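Local coordinates for protein beta-L-arabinobiosidase (Bacteroides thetaiotaomicron, PDB 5MQR) that probably hydrolyses beta-L-arabinofuranosyl linkages in plant pectin, pairing a six-hairpin glycosidase domain with a sialidase-like beta-propeller half, at residues 673-678 against 984-989; 950-955 against 1018-1023; 995-1000 against 1004-1009. One frame throughout, in Å; residues are numbered along the deposited sequence.

Contact 1 of 3, residues 673-678 against 984-989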
loop_
_atom_site.group_PDB
_atom_site.type_symbol
_atom_site.label_atom_id
_atom_site.label_comp_id
_atom_site.label_asym_id
_atom_site.label_seq_id
_atom_site.Cartn_x
_atom_site.Cartn_y
_atom_site.Cartn_z
ATOM N N TYR A 673 8.879 17.889 8.500
ATOM C CA TYR A 673 7.763 18.821 8.574
ATOM C C TYR A 673 8.206 20.173 9.099
ATOM O O TYR A 673 7.767 21.199 8.563
ATOM C CB TYR A 673 6.569 18.212 9.355
ATOM C CG TYR A 673 5.970 17.093 8.550
ATOM C CD1 TYR A 673 5.141 17.359 7.459
ATOM C CD2 TYR A 673 6.326 15.762 8.797
ATOM C CE1 TYR A 673 4.641 16.314 6.675
ATOM C CE2 TYR A 673 5.843 14.723 8.023
ATOM C CZ TYR A 673 5.008 14.998 6.968
ATOM O OH TYR A 673 4.551 13.959 6.212
ATOM N N TYR A 674 9.108 20.193 10.085
ATOM C CA TYR A 674 9.564 21.462 10.619
ATOM C C TYR A 674 10.207 22.366 9.548
ATOM O O TYR A 674 9.946 23.553 9.504
ATOM C CB TYR A 674 10.547 21.265 11.781
ATOM C CG TYR A 674 11.174 22.568 12.260
ATOM C CD1 TYR A 674 10.449 23.461 13.027
ATOM C CD2 TYR A 674 12.457 22.916 11.891
ATOM C CE1 TYR A 674 10.991 24.660 13.443
ATOM C CE2 TYR A 674 13.029 24.125 12.307
ATOM C CZ TYR A 674 12.287 24.989 13.077
ATOM O OH TYR A 674 12.839 26.168 13.505
ATOM N N ARG A 675 11.042 21.797 8.703
ATOM C CA ARG A 675 11.808 22.606 7.754
ATOM C C ARG A 675 10.901 23.157 6.668
ATOM O O ARG A 675 11.151 24.257 6.176
ATOM C CB ARG A 675 12.974 21.821 7.162
ATOM C CG ARG A 675 14.135 21.642 8.157
ATOM C CD ARG A 675 14.815 22.961 8.526
ATOM N NE ARG A 675 15.358 23.600 7.350
ATOM C CZ ARG A 675 16.641 23.598 6.978
ATOM N NH1 ARG A 675 17.603 23.024 7.716
ATOM N NH2 ARG A 675 16.966 24.197 5.836
ATOM N N TRP A 676 9.831 22.427 6.327
ATOM C CA TRP A 676 8.836 23.018 5.435
ATOM C C TRP A 676 8.098 24.185 6.116
ATOM O O TRP A 676 7.895 25.213 5.496
ATOM C CB TRP A 676 7.825 22.004 4.925
ATOM C CG TRP A 676 8.319 21.093 3.883
ATOM C CD1 TRP A 676 8.236 19.732 3.903
ATOM C CD2 TRP A 676 8.934 21.437 2.640
ATOM N NE1 TRP A 676 8.769 19.205 2.756
ATOM C CE2 TRP A 676 9.216 20.222 1.965
ATOM C CE3 TRP A 676 9.312 22.640 2.048
ATOM C CZ2 TRP A 676 9.845 20.173 0.724
ATOM C CZ3 TRP A 676 9.926 22.601 0.806
ATOM C CH2 TRP A 676 10.188 21.373 0.154
ATOM N N TRP A 677 7.704 23.991 7.377
ATOM C CA TRP A 677 6.990 24.987 8.159
ATOM C C TRP A 677 7.843 26.243 8.359
ATOM O O TRP A 677 7.344 27.369 8.382
ATOM C CB TRP A 677 6.617 24.359 9.517
ATOM C CG TRP A 677 5.929 25.250 10.514
ATOM C CD1 TRP A 677 4.590 25.481 10.626
ATOM C CD2 TRP A 677 6.542 25.954 11.576
ATOM N NE1 TRP A 677 4.335 26.308 11.686
ATOM C CE2 TRP A 677 5.520 26.615 12.290
ATOM C CE3 TRP A 677 7.863 26.114 11.990
ATOM C CZ2 TRP A 677 5.779 27.426 13.391
ATOM C CZ3 TRP A 677 8.121 26.912 13.090
ATOM C CH2 TRP A 677 7.079 27.549 13.784
ATOM N N SER A 678 9.133 26.020 8.521
ATOM C CA SER A 678 10.079 27.083 8.661
ATOM C C SER A 678 10.276 27.843 7.353
ATOM O O SER A 678 10.133 29.054 7.325
ATOM C CB SER A 678 11.420 26.519 9.099
ATOM O OG SER A 678 12.159 27.617 9.551
ATOM N N GLU A 984 19.777 15.821 14.499
ATOM C CA GLU A 984 19.969 16.020 15.925
ATOM C C GLU A 984 20.475 17.416 16.257
ATOM O O GLU A 984 20.173 17.937 17.330
ATOM C CB GLU A 984 20.957 14.994 16.494
ATOM C CG GLU A 984 20.387 13.575 16.562
ATOM C CD GLU A 984 21.371 12.533 17.069
ATOM O OE1 GLU A 984 22.585 12.814 17.152
ATOM O OE2 GLU A 984 20.909 11.412 17.379
ATOM N N SER A 985 21.251 18.006 15.359
ATOM C CA SER A 985 21.768 19.347 15.588
ATOM C C SER A 985 20.686 20.434 15.536
ATOM O O SER A 985 20.884 21.480 16.101
ATOM C CB SER A 985 22.886 19.706 14.586
ATOM O OG SER A 985 22.368 20.040 13.295
ATOM N N GLN A 986 19.560 20.164 14.869
ATOM C CA GLN A 986 18.515 21.158 14.635
ATOM C C GLN A 986 17.482 21.193 15.773
ATOM O O GLN A 986 16.280 21.094 15.553
ATOM C CB GLN A 986 17.863 20.944 13.268
ATOM C CG GLN A 986 18.778 21.339 12.106
ATOM C CD GLN A 986 18.208 20.938 10.751
ATOM O OE1 GLN A 986 17.647 21.767 10.036
ATOM N NE2 GLN A 986 18.350 19.660 10.390
ATOM N N TYR A 987 17.988 21.348 16.997
ATOM C CA TYR A 987 17.182 21.480 18.189
ATOM C C TYR A 987 17.847 22.511 19.080
ATOM O O TYR A 987 19.081 22.689 19.033
ATOM C CB TYR A 987 17.035 20.147 18.928
ATOM C CG TYR A 987 16.148 19.179 18.203
ATOM C CD1 TYR A 987 16.664 18.320 17.243
ATOM C CD2 TYR A 987 14.789 19.120 18.480
ATOM C CE1 TYR A 987 15.845 17.442 16.553
ATOM C CE2 TYR A 987 13.953 18.232 17.798
ATOM C CZ TYR A 987 14.494 17.394 16.835
ATOM O OH TYR A 987 13.687 16.497 16.161
ATOM N N HIS A 988 17.014 23.198 19.846
ATOM C CA HIS A 988 17.426 24.282 20.722
ATOM C C HIS A 988 16.356 24.349 21.805
ATOM O O HIS A 988 15.174 24.425 21.490
ATOM C CB HIS A 988 17.501 25.592 19.918
ATOM C CG HIS A 988 17.939 26.780 20.705
ATOM N ND1 HIS A 988 19.252 26.985 21.072
ATOM C CD2 HIS A 988 17.250 27.854 21.164
ATOM C CE1 HIS A 988 19.351 28.126 21.737
ATOM N NE2 HIS A 988 18.152 28.681 21.790
ATOM N N ARG A 989 16.769 24.259 23.064
ATOM C CA ARG A 989 15.850 24.284 24.211
ATOM C C ARG A 989 14.775 23.196 24.103
ATOM O O ARG A 989 13.644 23.379 24.579
ATOM C CB ARG A 989 15.215 25.695 24.391
ATOM C CG ARG A 989 16.228 26.753 24.788
ATOM C CD ARG A 989 15.622 28.145 24.965
ATOM N NE ARG A 989 16.607 29.074 25.514
ATOM C CZ ARG A 989 16.982 29.134 26.792
ATOM N NH1 ARG A 989 16.439 28.342 27.712
ATOM N NH2 ARG A 989 17.911 30.003 27.163
#

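Contact 2 of 3, residues 950-955 against 1018-1023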
loop_
_atom_site.group_PDB
_atom_site.type_symbol
_atom_site.label_atom_id
_atom_site.label_comp_id
_atom_site.label_asym_id
_atom_site.label_seq_id
_atom_site.Cartn_x
_atom_site.Cartn_y
_atom_site.Cartn_z
ATOM N N ALA A 950 26.840 25.015 4.539
ATOM C CA ALA A 950 27.938 24.131 4.136
ATOM C C ALA A 950 27.590 22.653 4.220
ATOM O O ALA A 950 27.902 21.898 3.303
ATOM C CB ALA A 950 29.171 24.396 5.004
ATOM N N SER A 951 27.021 22.230 5.352
ATOM C CA SER A 951 26.606 20.834 5.497
ATOM C C SER A 951 25.702 20.417 4.301
ATOM O O SER A 951 25.851 19.336 3.717
ATOM C CB SER A 951 25.878 20.625 6.831
ATOM O OG SER A 951 26.733 20.903 7.909
ATOM N N ALA A 952 24.806 21.311 3.912
ATOM C CA ALA A 952 23.912 21.045 2.794
ATOM C C ALA A 952 24.651 20.905 1.465
ATOM O O ALA A 952 24.326 20.005 0.647
ATOM C CB ALA A 952 22.842 22.125 2.698
ATOM N N GLN A 953 25.609 21.801 1.235
ATOM C CA GLN A 953 26.483 21.670 0.076
ATOM C C GLN A 953 27.227 20.321 0.103
ATOM O O GLN A 953 27.223 19.575 -0.893
ATOM C CB GLN A 953 27.495 22.810 0.007
ATOM C CG GLN A 953 26.862 24.119 -0.399
ATOM C CD GLN A 953 27.881 25.229 -0.523
ATOM O OE1 GLN A 953 28.624 25.518 0.424
ATOM N NE2 GLN A 953 27.936 25.857 -1.711
ATOM N N THR A 954 27.885 20.042 1.228
ATOM C CA THR A 954 28.638 18.812 1.388
ATOM C C THR A 954 27.772 17.540 1.181
ATOM O O THR A 954 28.174 16.605 0.483
ATOM C CB THR A 954 29.288 18.776 2.772
ATOM O OG1 THR A 954 30.113 19.935 2.943
ATOM C CG2 THR A 954 30.121 17.479 2.962
ATOM N N LEU A 955 26.593 17.524 1.786
ATOM C CA LEU A 955 25.690 16.374 1.676
ATOM C C LEU A 955 25.125 16.192 0.270
ATOM O O LEU A 955 24.918 15.071 -0.169
ATOM C CB LEU A 955 24.578 16.473 2.720
ATOM C CG LEU A 955 25.067 16.169 4.138
ATOM C CD1 LEU A 955 24.131 16.748 5.193
ATOM C CD2 LEU A 955 25.247 14.678 4.382
ATOM N N HIS A 1018 18.977 29.372 4.930
ATOM C CA HIS A 1018 20.331 29.543 4.455
ATOM C C HIS A 1018 20.942 28.181 4.152
ATOM O O HIS A 1018 22.147 27.995 4.217
ATOM C CB HIS A 1018 21.086 30.230 5.601
ATOM C CG HIS A 1018 22.418 30.787 5.252
ATOM N ND1 HIS A 1018 23.567 30.373 5.887
ATOM C CD2 HIS A 1018 22.787 31.796 4.426
ATOM C CE1 HIS A 1018 24.595 31.074 5.440
ATOM N NE2 HIS A 1018 24.152 31.938 4.548
ATOM N N SER A 1019 20.102 27.232 3.774
ATOM C CA SER A 1019 20.505 25.840 3.645
ATOM C C SER A 1019 19.360 25.058 3.047
ATOM O O SER A 1019 18.227 25.546 2.954
ATOM C CB SER A 1019 20.827 25.218 5.025
ATOM O OG SER A 1019 19.663 25.185 5.862
ATOM N N THR A 1020 19.668 23.835 2.642
ATOM C CA THR A 1020 18.630 22.862 2.299
ATOM C C THR A 1020 18.579 21.804 3.403
ATOM O O THR A 1020 19.502 21.665 4.223
ATOM C CB THR A 1020 18.859 22.215 0.914
ATOM O OG1 THR A 1020 20.050 21.431 0.909
ATOM C CG2 THR A 1020 18.935 23.273 -0.200
ATOM N N PHE A 1021 17.456 21.101 3.414
ATOM C CA PHE A 1021 17.243 19.926 4.238
ATOM C C PHE A 1021 16.349 18.913 3.521
ATOM O O PHE A 1021 16.713 17.770 3.336
ATOM C CB PHE A 1021 16.647 20.260 5.625
ATOM C CG PHE A 1021 16.431 19.041 6.440
ATOM C CD1 PHE A 1021 17.507 18.407 7.039
ATOM C CD2 PHE A 1021 15.181 18.451 6.516
ATOM C CE1 PHE A 1021 17.349 17.229 7.754
ATOM C CE2 PHE A 1021 15.014 17.269 7.230
ATOM C CZ PHE A 1021 16.105 16.666 7.847
ATOM N N ASN A 1022 15.150 19.332 3.179
ATOM C CA ASN A 1022 14.226 18.461 2.532
ATOM C C ASN A 1022 14.628 18.117 1.111
ATOM O O ASN A 1022 14.227 17.057 0.596
ATOM C CB ASN A 1022 12.837 19.050 2.627
ATOM C CG ASN A 1022 12.237 18.871 4.012
ATOM O OD1 ASN A 1022 12.508 17.876 4.695
ATOM N ND2 ASN A 1022 11.368 19.790 4.408
ATOM N N ASP A 1023 15.441 18.951 0.474
ATOM C CA ASP A 1023 15.992 18.564 -0.801
ATOM C C ASP A 1023 16.898 17.370 -0.637
ATOM O O ASP A 1023 16.970 16.516 -1.512
ATOM C CB ASP A 1023 16.754 19.681 -1.478
ATOM C CG ASP A 1023 17.260 19.268 -2.838
ATOM O OD1 ASP A 1023 16.437 18.818 -3.685
ATOM O OD2 ASP A 1023 18.480 19.324 -3.038
#

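Contact 3 of 3, residues 995-1000 against 1004-1009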
loop_
_atom_site.group_PDB
_atom_site.type_symbol
_atom_site.label_atom_id
_atom_site.label_comp_id
_atom_site.label_asym_id
_atom_site.label_seq_id
_atom_site.Cartn_x
_atom_site.Cartn_y
_atom_site.Cartn_z
ATOM N N GLY A 995 19.125 27.562 13.000
ATOM C CA GLY A 995 19.833 28.819 13.197
ATOM C C GLY A 995 20.961 28.988 12.200
ATOM O O GLY A 995 20.985 28.346 11.145
ATOM N N GLU A 996 21.905 29.848 12.556
ATOM C CA GLU A 996 22.948 30.254 11.637
ATOM C C GLU A 996 24.113 29.278 11.586
ATOM O O GLU A 996 24.491 28.817 10.513
ATOM C CB GLU A 996 23.407 31.669 11.969
ATOM C CG GLU A 996 22.292 32.696 11.830
ATOM C CD GLU A 996 22.760 34.090 12.186
ATOM O OE1 GLU A 996 23.707 34.623 11.527
ATOM O OE2 GLU A 996 22.176 34.632 13.149
ATOM N N TYR A 997 24.690 28.996 12.744
ATOM C CA TYR A 997 25.810 28.073 12.864
ATOM C C TYR A 997 25.964 27.614 14.293
ATOM O O TYR A 997 25.468 28.268 15.212
ATOM C CB TYR A 997 27.110 28.714 12.341
ATOM C CG TYR A 997 27.802 29.773 13.201
ATOM C CD1 TYR A 997 27.123 30.889 13.698
ATOM C CD2 TYR A 997 29.165 29.686 13.451
ATOM C CE1 TYR A 997 27.786 31.857 14.451
ATOM C CE2 TYR A 997 29.840 30.644 14.199
ATOM C CZ TYR A 997 29.152 31.727 14.702
ATOM O OH TYR A 997 29.854 32.680 15.430
ATOM N N LEU A 998 26.654 26.490 14.481
ATOM C CA LEU A 998 26.752 25.877 15.809
ATOM C C LEU A 998 28.118 25.267 16.103
ATOM O O LEU A 998 28.905 24.960 15.199
ATOM C CB LEU A 998 25.670 24.790 15.959
ATOM C CG LEU A 998 25.816 23.630 14.971
ATOM C CD1 LEU A 998 25.775 22.297 15.690
ATOM C CD2 LEU A 998 24.795 23.649 13.841
ATOM N N ASP A 999 28.357 25.066 17.386
ATOM C CA ASP A 999 29.577 24.473 17.887
ATOM C C ASP A 999 29.627 22.981 17.526
ATOM O O ASP A 999 28.679 22.244 17.782
ATOM C CB ASP A 999 29.650 24.675 19.401
ATOM C CG ASP A 999 30.973 24.250 19.977
ATOM O OD1 ASP A 999 31.298 23.041 19.933
ATOM O OD2 ASP A 999 31.708 25.123 20.454
ATOM N N GLU A 1000 30.731 22.564 16.906
ATOM C CA GLU A 1000 30.867 21.213 16.360
ATOM C C GLU A 1000 30.962 20.110 17.423
ATOM O O GLU A 1000 30.569 18.958 17.164
ATOM C CB GLU A 1000 32.068 21.127 15.387
ATOM C CG GLU A 1000 33.469 21.017 16.015
ATOM C CD GLU A 1000 34.019 22.299 16.664
ATOM O OE1 GLU A 1000 33.434 23.405 16.486
ATOM O OE2 GLU A 1000 35.078 22.205 17.349
ATOM N N TYR A 1004 26.043 23.716 20.585
ATOM C CA TYR A 1004 25.505 25.018 20.931
ATOM C C TYR A 1004 25.313 25.871 19.694
ATOM O O TYR A 1004 26.260 26.130 18.967
ATOM C CB TYR A 1004 26.442 25.745 21.896
ATOM C CG TYR A 1004 25.951 27.097 22.345
ATOM C CD1 TYR A 1004 24.658 27.272 22.865
ATOM C CD2 TYR A 1004 26.789 28.211 22.292
ATOM C CE1 TYR A 1004 24.227 28.529 23.301
ATOM C CE2 TYR A 1004 26.369 29.461 22.740
ATOM C CZ TYR A 1004 25.090 29.621 23.236
ATOM O OH TYR A 1004 24.708 30.867 23.667
ATOM N N TRP A 1005 24.098 26.314 19.473
ATOM C CA TRP A 1005 23.833 27.286 18.404
ATOM C C TRP A 1005 24.465 28.609 18.825
ATOM O O TRP A 1005 24.148 29.152 19.873
ATOM C CB TRP A 1005 22.338 27.426 18.134
ATOM C CG TRP A 1005 21.774 26.269 17.366
ATOM C CD1 TRP A 1005 21.101 25.209 17.864
ATOM C CD2 TRP A 1005 21.848 26.065 15.945
ATOM N NE1 TRP A 1005 20.754 24.360 16.862
ATOM C CE2 TRP A 1005 21.215 24.854 15.672
ATOM C CE3 TRP A 1005 22.419 26.781 14.889
ATOM C CZ2 TRP A 1005 21.085 24.358 14.376
ATOM C CZ3 TRP A 1005 22.314 26.274 13.615
ATOM C CH2 TRP A 1005 21.650 25.075 13.367
ATOM N N LEU A 1006 25.392 29.093 18.012
ATOM C CA LEU A 1006 26.346 30.103 18.477
ATOM C C LEU A 1006 25.848 31.551 18.613
ATOM O O LEU A 1006 26.564 32.366 19.163
ATOM C CB LEU A 1006 27.623 30.041 17.646
ATOM C CG LEU A 1006 28.437 28.770 17.922
ATOM C CD1 LEU A 1006 29.325 28.399 16.733
ATOM C CD2 LEU A 1006 29.238 28.936 19.205
ATOM N N LYS A 1007 24.652 31.876 18.153
ATOM C CA LYS A 1007 24.006 33.134 18.573
ATOM C C LYS A 1007 23.097 32.971 19.797
ATOM O O LYS A 1007 22.383 33.900 20.156
ATOM C CB LYS A 1007 23.199 33.733 17.431
ATOM C CG LYS A 1007 24.028 34.029 16.195
ATOM C CD LYS A 1007 24.942 35.214 16.396
ATOM C CE LYS A 1007 25.616 35.565 15.083
ATOM N NZ LYS A 1007 26.368 36.823 15.192
ATOM N N GLY A 1008 23.121 31.818 20.460
ATOM C CA GLY A 1008 22.262 31.630 21.630
ATOM C C GLY A 1008 20.779 31.881 21.356
ATOM O O GLY A 1008 20.205 31.362 20.395
ATOM N N ASP A 1009 20.171 32.709 22.196
ATOM C CA ASP A 1009 18.736 33.007 22.075
ATOM C C ASP A 1009 18.438 34.263 21.233
ATOM O O ASP A 1009 17.315 34.711 21.237
ATOM C CB ASP A 1009 18.123 33.170 23.465
ATOM C CG ASP A 1009 18.236 31.925 24.283
ATOM O OD1 ASP A 1009 17.891 30.860 23.768
ATOM O OD2 ASP A 1009 18.649 32.005 25.455
#

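Contact 1 of 3, residues 673-678 against 984-989
R675 and Q986 lie with their CA atoms 9.7 Å apart, too far for the backbones to touch, and two long side chains bridge the distance. R675 sits within helix 666-680, where W677 N bonds to Y673 O and S678 N to Y674 O. Q986 lies just past the end of helix 972-985 and is the centre of an inverse gamma turn, closed by a weak bond from Y987 N to S985 O; beyond it the chain straightens into the short strand 987-988. The arginine does not reach out extended. It bends at chi2 and chi3, so that both NH1 and CD lie against Q986 OE1, with R675 CD 3.4 Å from that oxygen. The hydrogen bond itself is short, R675 NH1 to Q986 OE1 at 2.6 Å. OE1 lies at the guanidinium edge, in its plane, while the donor is tilted 28° from the carbonyl plane of the amide; the two flat groups stand nearly perpendicular, 84° apart. In the six-hairpin glycosidase fold this contact joins a helix to the turn between another helix and a small hairpin, 987-988 with 991-992. Y982, one turn back on helix 972-985, steadies both partners: its OH takes a second bond from R675 NH1, and its carbonyl oxygen accepts from Q986 NE2, which fixes the amide flip and turns OE1 to the arginine. R675 NH2 goes to S1019 OG, so this buried guanidinium is gripped by neutral oxygens on three residues. A leucine in its place would probably leave Q986 OE1 without its donor, and Y982 OH and S1019 OG without the same mate.

Contact 2 of 3, residues 950-955 against 1018-1023
The loop that leads into helix 1022-1029 crosses helix 948-964 inside the alpha-helical glycosidase domain, and the two touch where A952 of the helix packs against T1020 of the loop. Their CA atoms are 5.6 Å apart, a separation consistent with the small side chain of A952. The loop backbone is extended through S1019 and T1020, and the methyl of A952 points at it and meets a polar patch of T1020: CB of A952 is 3.4 Å from OG1 of T1020 and 3.6 Å from its backbone N. On the other side of that peptide the same methyl comes within 4.4 Å of S1019 CB. No hydrogen bond crosses the contact; it is van der Waals packing between buried groups. T1020 holds its hydroxyl between its own backbone N and carbonyl carbon (chi1 65°), which carries OG1 over to the helix, while its methyl CG2 sits beside the backbone N. F1021 takes the N-cap position of helix 1022-1029, and the carboxylate of E718, from helix 712-719, receives the opening N-H groups: OE1 takes F1021 N and D1023 N, OE2 takes N1022 N. A negative group at a helix start is likely to be favourably placed against the helix dipole. The hydroxyl of S1019 is engaged by R675. On the partner helix the turn that carries A952 is held by regular backbone bonds, L955 N to S951 O at 2.8 Å among them, and A950 O takes two donors, T954 N at 2.8 Å and T954 OG1 at 3.0 Å, the hydroxyl standing 46° above the carbonyl plane.

Contact 3 of 3, residues 995-1000 against 1004-1009
L998 and W1005 form a single beta bridge, flanked by two backbone hydrogen bonds: L1006 N to Y997 O, 2.9 Å and almost straight at 175°, and D999 N to Y1004 O at 2.8 Å. The indole of W1005 is sandwiched. L998 CD2 makes a CH-pi contact 3.7 Å from the centre of the six-membered ring, and G995 N covers the opposite face. On the other side of the bridge L1006 lays its CD1 over one face of the Y997 ring, 3.8 Å from the centroid, while K1007 CE comes to the ring edge. The two segments thus make a hairpin-like excursion, the second half closing in a type I turn from W1005 to G1008. E996 reaches the aliphatic part of K1007, E996 OE2 lying 3.6 Å from K1007 CG, with the charged ends apart. Further out, several polar ends are held from outside: E996 OE2 by a salt bridge with R1012 and a hydrogen bond with S1013 OG, K1007 NZ by G938 O. Y997 OH bonds with E941 and C940 N, which holds the ring under L1006, and D999 splits its carboxylate, OD2 pairing with R933 and OD1 taking V1001 N and T1002 N in the residues between the two segments.

How the contacts relate
The three contacts lie on one side of the chain's centre, in the glycosidase part. Contact 1 is the hub, its centre 13 Å from each of the others, whereas contacts 2 and 3 are 16 Å apart between centres and stay about 5 Å from each other at their nearest atoms. R675 of contact 1 reaches into contact 2, NH2 2.9 Å from S1019 OG, while Y982 OH also donates to T1020 O. Towards contact 3, D1009 takes both R989 and H988, with R989 NH2 2.7 Å from D1009 OD2. Along the chain contact 3 is nested in the loop closed by contact 2. A bound HEPES molecule comes about 5 Å from the K1007 side chain.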